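Local coordinates for hypothetical protein PA3499 (PDB 2IG8), which is of unknown function but belongs to the YjgF-like clan of small trimeric alpha-beta proteins, at residues 21-26 against 30-35; 39-44 against 49-54; 63-68 against 73-78. All blocks are in the same frame, centred on the assembly; numbering follows the deposited sequence.

Contact 1 (21-26 against 30-35)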
loop_
_atom_site.group_PDB
_atom_site.type_symbol
_atom_site.label_atom_id
_atom_site.label_comp_id
_atom_site.label_asym_id
_atom_site.label_seq_id
_atom_site.Cartn_x
_atom_site.Cartn_y
_atom_site.Cartn_z
ATOM N N SER B 21 7.483 2.514 -14.163
ATOM C CA SER B 21 6.738 1.869 -15.231
ATOM C C SER B 21 5.258 1.909 -14.883
ATOM O O SER B 21 4.869 1.589 -13.746
ATOM C CB SER B 21 7.177 0.410 -15.397
ATOM O OG SER B 21 8.526 0.318 -15.822
ATOM N N ASN B 22 4.426 2.286 -15.848
ATOM C CA ASN B 22 2.973 2.333 -15.604
ATOM C C ASN B 22 2.431 0.964 -15.237
ATOM O O ASN B 22 1.634 0.842 -14.304
ATOM C CB ASN B 22 2.211 2.912 -16.818
ATOM C CG ASN B 22 2.316 4.423 -16.910
ATOM O OD1 ASN B 22 2.178 5.008 -17.992
ATOM N ND2 ASN B 22 2.565 5.067 -15.786
ATOM N N ALA B 23 2.865 -0.067 -15.961
ATOM C CA ALA B 23 2.432 -1.431 -15.654
ATOM C C ALA B 23 3.491 -2.495 -15.982
ATOM O O ALA B 23 4.172 -2.430 -17.017
ATOM C CB ALA B 23 1.107 -1.731 -16.364
ATOM N N LEU B 24 3.632 -3.464 -15.081
ATOM C CA LEU B 24 4.552 -4.587 -15.254
ATOM C C LEU B 24 3.767 -5.840 -14.956
ATOM O O LEU B 24 3.183 -5.949 -13.871
ATOM C CB LEU B 24 5.734 -4.515 -14.280
ATOM C CG LEU B 24 6.671 -3.307 -14.330
ATOM C CD1 LEU B 24 7.551 -3.330 -13.108
ATOM C CD2 LEU B 24 7.508 -3.314 -15.590
ATOM N N LEU B 25 3.768 -6.773 -15.910
ATOM C CA LEU B 25 3.130 -8.073 -15.732
ATOM C C LEU B 25 4.201 -8.999 -15.177
ATOM O O LEU B 25 5.233 -9.237 -15.805
ATOM C CB LEU B 25 2.557 -8.587 -17.055
ATOM C CG LEU B 25 1.828 -9.932 -17.018
ATOM C CD1 LEU B 25 0.593 -9.865 -16.135
ATOM C CD2 LEU B 25 1.455 -10.359 -18.426
ATOM N N VAL B 26 3.974 -9.463 -13.961
ATOM C CA VAL B 26 4.946 -10.246 -13.216
ATOM C C VAL B 26 4.275 -11.574 -12.948
ATOM O O VAL B 26 3.483 -11.697 -12.016
ATOM C CB VAL B 26 5.312 -9.544 -11.893
ATOM C CG1 VAL B 26 6.189 -10.449 -11.022
ATOM C CG2 VAL B 26 5.983 -8.187 -12.175
ATOM N N LEU B 30 -0.568 -8.254 -12.480
ATOM C CA LEU B 30 -0.373 -6.955 -13.160
ATOM C C LEU B 30 -0.081 -5.877 -12.133
ATOM O O LEU B 30 -0.968 -5.414 -11.425
ATOM C CB LEU B 30 -1.566 -6.553 -14.004
ATOM C CG LEU B 30 -1.288 -5.372 -14.953
ATOM C CD1 LEU B 30 -0.165 -5.702 -15.927
ATOM C CD2 LEU B 30 -2.583 -4.986 -15.692
ATOM N N VAL B 31 1.182 -5.529 -12.029
ATOM C CA VAL B 31 1.645 -4.521 -11.098
ATOM C C VAL B 31 1.517 -3.187 -11.803
ATOM O O VAL B 31 2.024 -3.019 -12.913
ATOM C CB VAL B 31 3.108 -4.766 -10.695
ATOM C CG1 VAL B 31 3.591 -3.683 -9.724
ATOM C CG2 VAL B 31 3.300 -6.197 -10.112
ATOM N N MET B 32 0.851 -2.242 -11.158
ATOM C CA MET B 32 0.542 -0.973 -11.767
ATOM C C MET B 32 0.976 0.168 -10.882
ATOM O O MET B 32 0.855 0.096 -9.656
ATOM C CB MET B 32 -0.987 -0.860 -11.997
ATOM C CG MET B 32 -1.548 -1.817 -13.060
ATOM S SD MET B 32 -3.382 -1.807 -13.243
ATOM C CE MET B 32 -3.758 -3.171 -12.125
ATOM N N SER B 33 1.425 1.245 -11.510
ATOM C CA SER B 33 1.638 2.495 -10.821
ATOM C C SER B 33 0.322 3.124 -10.436
ATOM O O SER B 33 -0.728 2.826 -11.009
ATOM C CB SER B 33 2.429 3.481 -11.711
ATOM O OG SER B 33 3.803 3.095 -11.795
ATOM N N GLY B 34 0.391 4.041 -9.484
ATOM C CA GLY B 34 -0.764 4.818 -9.098
ATOM C C GLY B 34 -1.250 5.624 -10.282
ATOM O O GLY B 34 -0.448 6.227 -11.014
ATOM N N MET B 35 -2.556 5.601 -10.487
ATOM C CA MET B 35 -3.180 6.292 -11.605
ATOM C C MET B 35 -3.983 7.514 -11.151
ATOM O O MET B 35 -4.615 7.512 -10.092
ATOM C CB MET B 35 -4.057 5.316 -12.398
ATOM C CG MET B 35 -3.261 4.282 -13.252
ATOM S SD MET B 35 -2.363 4.951 -14.677
ATOM C CE MET B 35 -0.654 4.615 -14.146
#
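Val31 and Val26 meet methyl to methyl, CG2 of Val31 lying 3.9 Å from CG2 of Val26, and the two side chains are inclined to each other. Both place CG2 beside the backbone N, while CG1 lies anti to that N (chi1 179° in Val31). Leu24 rises from the same face as Val31, but the nearer partner of Val31 is backbone: its CB sits 3.4 Å from Leu24 O. On the other face are Ala23, Leu25, Leu30 and Met32. There CD1 of Leu30 reaches back to the neighbouring strand and comes within 4.1 Å of Leu25 CB, and Met32 sends CG to a similar distance from the Ala23 methyl.

These faces belong to an antiparallel beta hairpin, strands 23-26 and 29-36, within the mixed sheet of the YjgF-like fold; the short axes make 154°. Its hydrogen-bonded pair is Leu24 with Val31, whose N and O atoms bond in both directions. Helix 53-70 covers the Ala23, Leu30 and Met32 face through Leu67 and Leu68.

At the Asn22 end, Ser33 N donates to Asn22 O at 2.8 Å, and its hydroxyl OG donates to Ser21 O at 2.7 Å, arriving well above that carbonyl plane. With chi1 at -74° OG stands beside its own backbone N, and from there it reaches Ser21 O. Ser111 N of the second subunit also bonds Ser33 OG, and Phe108 O of that subunit bonds Ser21 OG, placing this end of the hairpin at the trimer interface.

Contact 2 (39-44 against 49-54)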
loop_
_atom_site.group_PDB
_atom_site.type_symbol
_atom_site.label_atom_id
_atom_site.label_comp_id
_atom_site.label_asym_id
_atom_site.label_seq_id
_atom_site.Cartn_x
_atom_site.Cartn_y
_atom_site.Cartn_z
ATOM N N PRO B 39 -3.569 14.012 -17.639
ATOM C CA PRO B 39 -3.803 15.445 -17.916
ATOM C C PRO B 39 -5.217 15.913 -18.213
ATOM O O PRO B 39 -5.406 17.115 -18.393
ATOM C CB PRO B 39 -2.894 15.703 -19.119
ATOM C CG PRO B 39 -2.923 14.407 -19.883
ATOM C CD PRO B 39 -3.004 13.319 -18.822
ATOM N N ALA B 40 -6.204 15.007 -18.219
ATOM C CA ALA B 40 -7.596 15.371 -18.464
ATOM C C ALA B 40 -8.057 16.460 -17.478
ATOM O O ALA B 40 -8.788 17.379 -17.866
ATOM C CB ALA B 40 -8.489 14.135 -18.372
ATOM N N THR B 41 -7.614 16.339 -16.221
ATOM C CA THR B 41 -7.935 17.296 -15.153
ATOM C C THR B 41 -7.391 18.686 -15.459
ATOM O O THR B 41 -8.036 19.678 -15.135
ATOM C CB THR B 41 -7.411 16.866 -13.782
ATOM O OG1 THR B 41 -6.044 16.400 -13.863
ATOM C CG2 THR B 41 -8.297 15.765 -13.174
ATOM N N ARG B 42 -6.201 18.762 -16.058
ATOM C CA ARG B 42 -5.636 20.075 -16.412
ATOM C C ARG B 42 -6.414 20.733 -17.534
ATOM O O ARG B 42 -6.758 21.936 -17.473
ATOM C CB ARG B 42 -4.140 19.966 -16.762
ATOM C CG ARG B 42 -3.540 21.306 -17.149
ATOM C CD ARG B 42 -2.061 21.400 -16.839
ATOM N NE ARG B 42 -1.838 21.247 -15.408
ATOM C CZ ARG B 42 -0.669 20.960 -14.828
ATOM N NH1 ARG B 42 0.441 20.811 -15.560
ATOM N NH2 ARG B 42 -0.609 20.829 -13.504
ATOM N N GLN B 43 -6.710 19.961 -18.575
ATOM C CA GLN B 43 -7.562 20.443 -19.669
ATOM C C GLN B 43 -8.939 20.942 -19.139
ATOM O O GLN B 43 -9.389 22.058 -19.469
ATOM C CB GLN B 43 -7.727 19.319 -20.713
ATOM C CG GLN B 43 -8.881 19.506 -21.747
ATOM C CD GLN B 43 -9.194 18.202 -22.558
ATOM O OE1 GLN B 43 -9.331 17.084 -22.002
ATOM N NE2 GLN B 43 -9.353 18.366 -23.843
ATOM N N ALA B 44 -9.568 20.135 -18.280
ATOM C CA ALA B 44 -10.881 20.433 -17.731
ATOM C C ALA B 44 -10.866 21.733 -16.895
ATOM O O ALA B 44 -11.693 22.612 -17.089
ATOM C CB ALA B 44 -11.390 19.244 -16.872
ATOM N N ALA B 49 -14.131 23.925 -16.345
ATOM C CA ALA B 49 -14.995 22.769 -16.171
ATOM C C ALA B 49 -14.246 21.680 -15.379
ATOM O O ALA B 49 -14.240 20.512 -15.776
ATOM C CB ALA B 49 -15.434 22.221 -17.564
ATOM N N ALA B 50 -13.623 22.079 -14.271
ATOM C CA ALA B 50 -12.818 21.176 -13.425
ATOM C C ALA B 50 -13.616 19.918 -13.103
ATOM O O ALA B 50 -14.820 19.991 -12.885
ATOM C CB ALA B 50 -12.393 21.866 -12.130
ATOM N N LEU B 51 -12.945 18.773 -13.156
ATOM C CA LEU B 51 -13.581 17.484 -12.861
ATOM C C LEU B 51 -13.681 17.288 -11.373
ATOM O O LEU B 51 -12.674 17.386 -10.639
ATOM C CB LEU B 51 -12.775 16.337 -13.439
ATOM C CG LEU B 51 -12.571 16.351 -14.958
ATOM C CD1 LEU B 51 -11.735 15.123 -15.372
ATOM C CD2 LEU B 51 -13.918 16.371 -15.710
ATOM N N ASP B 52 -14.894 16.942 -10.939
ATOM C CA ASP B 52 -15.120 16.606 -9.533
ATOM C C ASP B 52 -14.597 15.212 -9.199
ATOM O O ASP B 52 -14.077 14.498 -10.079
ATOM C CB ASP B 52 -16.607 16.795 -9.146
ATOM C CG ASP B 52 -17.591 15.826 -9.857
ATOM O OD1 ASP B 52 -17.178 14.782 -10.435
ATOM O OD2 ASP B 52 -18.822 16.179 -9.870
ATOM N N ALA B 53 -14.749 14.806 -7.937
ATOM C CA ALA B 53 -14.110 13.568 -7.462
ATOM C C ALA B 53 -14.660 12.323 -8.155
ATOM O O ALA B 53 -13.908 11.413 -8.483
ATOM C CB ALA B 53 -14.266 13.427 -5.941
ATOM N N HIS B 54 -15.982 12.290 -8.360
ATOM C CA HIS B 54 -16.634 11.202 -9.049
ATOM C C HIS B 54 -16.106 11.090 -10.493
ATOM O O HIS B 54 -15.736 10.006 -10.920
ATOM C CB HIS B 54 -18.128 11.456 -9.041
ATOM C CG HIS B 54 -18.953 10.413 -9.718
ATOM N ND1 HIS B 54 -20.323 10.490 -9.757
ATOM C CD2 HIS B 54 -18.636 9.231 -10.296
ATOM C CE1 HIS B 54 -20.805 9.432 -10.394
ATOM N NE2 HIS B 54 -19.798 8.675 -10.762
HETATM O O HOH W 1 -10.130 19.083 -13.270
#
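Leu51 lies against one side of helix 40-46, in a helix-loop-helix connection that leads from this short helix into helix 53-70 of the YjgF-like fold. The CB of Leu51 starts out across the approach rather than straight at the helix, and the end of the side chain makes the contact. Its chi1 of -60° puts CG anti to the carbonyl carbon, and there CG comes 3.7 Å from Ala44 CB, the closest apolar approach between the segments. A chi2 of 180° extends CD1 away from CA, toward the preceding turn of the helix, where it finds Thr41 CG2 at 4.1 Å; CD2 stays beside the alanine, 4.0 Å from Ala44 CB. The leucine and threonine side chains cross at about a right angle and touch through CD1 and CG2. Thr41 and Ala44, three residues apart, thus present neighbouring methyls to one leucine.

The Ala44 methyl is pinched from a second direction, lying 3.3 Å from Ala49 O. The backbone of the connection is tied to the helix at this point: Ala49 N donates to Ala44 O, with an N-H...O angle of 150°. Farther along, Asp52 occupies the N-cap position of helix 53-70, and its OD1 accepts from Ala55 N. Elsewhere on helix 40-46, Arg42 makes a salt bridge with Glu123, which ties the helix to another loop. The contact is a surface one, and solvent completes it: a water accepts from Leu51 N at 2.8 Å and donates to Thr41 O at 2.9 Å, bridging the two backbones.

Contact 3 (63-68 against 73-78)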
loop_
_atom_site.group_PDB
_atom_site.type_symbol
_atom_site.label_atom_id
_atom_site.label_comp_id
_atom_site.label_asym_id
_atom_site.label_seq_id
_atom_site.Cartn_x
_atom_site.Cartn_y
_atom_site.Cartn_z
ATOM N N LYS B 63 -8.315 4.366 -16.771
ATOM C CA LYS B 63 -6.887 4.146 -17.001
ATOM C C LYS B 63 -6.441 2.741 -16.539
ATOM O O LYS B 63 -5.769 2.020 -17.279
ATOM C CB LYS B 63 -6.053 5.238 -16.336
ATOM C CG LYS B 63 -6.211 6.582 -17.041
ATOM C CD LYS B 63 -5.257 7.649 -16.505
ATOM C CE LYS B 63 -5.476 8.953 -17.268
ATOM N NZ LYS B 63 -4.615 9.972 -16.773
ATOM N N VAL B 64 -6.853 2.369 -15.331
ATOM C CA VAL B 64 -6.618 1.013 -14.827
ATOM C C VAL B 64 -7.130 -0.033 -15.826
ATOM O O VAL B 64 -6.424 -0.985 -16.154
ATOM C CB VAL B 64 -7.262 0.829 -13.442
ATOM C CG1 VAL B 64 -7.190 -0.652 -12.999
ATOM C CG2 VAL B 64 -6.571 1.773 -12.429
ATOM N N LYS B 65 -8.343 0.157 -16.334
ATOM C CA LYS B 65 -8.897 -0.754 -17.334
ATOM C C LYS B 65 -8.086 -0.822 -18.627
ATOM O O LYS B 65 -7.948 -1.901 -19.222
ATOM C CB LYS B 65 -10.332 -0.356 -17.622
ATOM C CG LYS B 65 -10.989 -1.153 -18.712
ATOM C CD LYS B 65 -12.483 -0.988 -18.606
ATOM C CE LYS B 65 -13.145 -0.797 -19.923
ATOM N NZ LYS B 65 -13.073 -1.964 -20.777
ATOM N N ALA B 66 -7.570 0.328 -19.066
ATOM C CA ALA B 66 -6.697 0.395 -20.223
ATOM C C ALA B 66 -5.437 -0.432 -20.002
ATOM O O ALA B 66 -5.035 -1.194 -20.887
ATOM C CB ALA B 66 -6.342 1.877 -20.578
ATOM N N LEU B 67 -4.846 -0.330 -18.816
ATOM C CA LEU B 67 -3.666 -1.132 -18.491
ATOM C C LEU B 67 -4.008 -2.625 -18.476
ATOM O O LEU B 67 -3.286 -3.438 -19.069
ATOM C CB LEU B 67 -3.040 -0.703 -17.162
ATOM C CG LEU B 67 -2.461 0.714 -17.103
ATOM C CD1 LEU B 67 -2.132 1.118 -15.651
ATOM C CD2 LEU B 67 -1.278 0.869 -18.029
ATOM N N LEU B 68 -5.118 -2.972 -17.820
ATOM C CA LEU B 68 -5.582 -4.365 -17.766
ATOM C C LEU B 68 -5.771 -4.944 -19.160
ATOM O O LEU B 68 -5.319 -6.056 -19.445
ATOM C CB LEU B 68 -6.893 -4.473 -16.994
ATOM C CG LEU B 68 -6.798 -4.378 -15.471
ATOM C CD1 LEU B 68 -8.162 -4.052 -14.837
ATOM C CD2 LEU B 68 -6.171 -5.668 -14.879
ATOM N N GLY B 73 -6.210 -8.562 -19.927
ATOM C CA GLY B 73 -7.117 -8.772 -18.813
ATOM C C GLY B 73 -8.414 -7.987 -18.911
ATOM O O GLY B 73 -8.792 -7.526 -19.985
ATOM N N HIS B 74 -9.095 -7.849 -17.776
ATOM C CA HIS B 74 -10.375 -7.172 -17.690
ATOM C C HIS B 74 -10.608 -6.762 -16.223
ATOM O O HIS B 74 -9.833 -7.139 -15.340
ATOM C CB HIS B 74 -11.487 -8.096 -18.204
ATOM C CG HIS B 74 -11.670 -9.344 -17.390
ATOM N ND1 HIS B 74 -11.045 -10.533 -17.692
ATOM C CD2 HIS B 74 -12.405 -9.580 -16.283
ATOM C CE1 HIS B 74 -11.394 -11.451 -16.808
ATOM N NE2 HIS B 74 -12.215 -10.896 -15.939
ATOM N N VAL B 75 -11.686 -6.034 -15.956
ATOM C CA VAL B 75 -11.858 -5.411 -14.631
ATOM C C VAL B 75 -12.105 -6.417 -13.502
ATOM O O VAL B 75 -11.836 -6.127 -12.351
ATOM C CB VAL B 75 -12.940 -4.303 -14.620
ATOM C CG1 VAL B 75 -12.592 -3.184 -15.654
ATOM C CG2 VAL B 75 -14.295 -4.853 -14.850
ATOM N N GLY B 76 -12.601 -7.598 -13.855
ATOM C CA GLY B 76 -12.733 -8.707 -12.919
ATOM C C GLY B 76 -11.434 -9.187 -12.303
ATOM O O GLY B 76 -11.458 -9.904 -11.291
ATOM N N ASN B 77 -10.305 -8.832 -12.925
ATOM C CA ASN B 77 -8.972 -9.180 -12.433
ATOM C C ASN B 77 -8.532 -8.379 -11.202
ATOM O O ASN B 77 -7.613 -8.781 -10.503
ATOM C CB ASN B 77 -7.928 -8.951 -13.530
ATOM C CG ASN B 77 -8.082 -9.884 -14.720
ATOM O OD1 ASN B 77 -8.636 -10.996 -14.629
ATOM N ND2 ASN B 77 -7.558 -9.447 -15.842
ATOM N N LEU B 78 -9.175 -7.232 -10.969
ATOM C CA LEU B 78 -8.850 -6.348 -9.851
ATOM C C LEU B 78 -9.282 -6.987 -8.530
ATOM O O LEU B 78 -10.421 -7.455 -8.431
ATOM C CB LEU B 78 -9.556 -5.003 -10.025
ATOM C CG LEU B 78 -9.060 -4.137 -11.186
ATOM C CD1 LEU B 78 -10.049 -3.059 -11.567
ATOM C CD2 LEU B 78 -7.700 -3.534 -10.810
#
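Leu68 fills the tight side of this contact, its two methyls pressed among residues 74-78 and its 115 Å² of buried surface the largest share of any residue here. CD1 touches His74 O at 3.5 Å and Leu78 CG at 3.8 Å, while CD2 is turned to Asn77 CB at 4.0 Å. A chi1 of -76° sets CG of Leu68 anti to the carbonyl carbon. The Leu68 and Asn77 side chains slide past each other in opposite directions, whereas Leu68 and Leu78 meet at a slant. One turn earlier Val64 continues this apolar seam: its CG1, anti to the backbone N, packs against Leu78 CD2 at 3.7 Å.

This is a helix-to-strand connection of the alpha-beta YjgF-like fold: the later turns of helix 53-70 pack on the turn that leads into strand 78-85. Backbone ties the two together, as Gly73 N donates to Leu68 O at 2.7 Å, arriving 39° out of the carbonyl plane. From Gly73 the chain enters the 3-10 turn 75-77.

The outer side is less covered, with 26 Å² buried on Lys65 and 15 Å² on His74, whose CB is directed away from the helix. Lys65 lays its aliphatic part over Val75, with CD 3.7 Å from Val75 CG1, and then bends at chi3 and chi4; its NZ forms a salt bridge with Glu69. Lys65 and Val75 are both partly exposed.

Inward, Val64 touches Ala130 of strand 126-133, Leu68 touches Ala132, and Leu78 touches both; Leu68 also meets Leu30 of strand 29-36, and Phe101 of helix 91-101 packs against Lys65, Val75 and Leu78.

The three contacts come one after another along the chain, all in the YjgF-like domain. Contact 1 is a hairpin of the sheet; contact 2 packs helix 40-46 against the loop that leads into helix 53-70; contact 3 uses the later part of that same helix and leads into strand 78-85. Contacts 1 and 3 have centres about 11 Å apart and touch, Leu30 CD2 lying 3.7 Å from Leu68 CA. The centre of contact 2 is about 23 and 22 Å from those of contacts 1 and 3. Helix 53-70 thus spans from a surface connection to the helix-sheet core, while contact 1 alone of the three reaches another subunit.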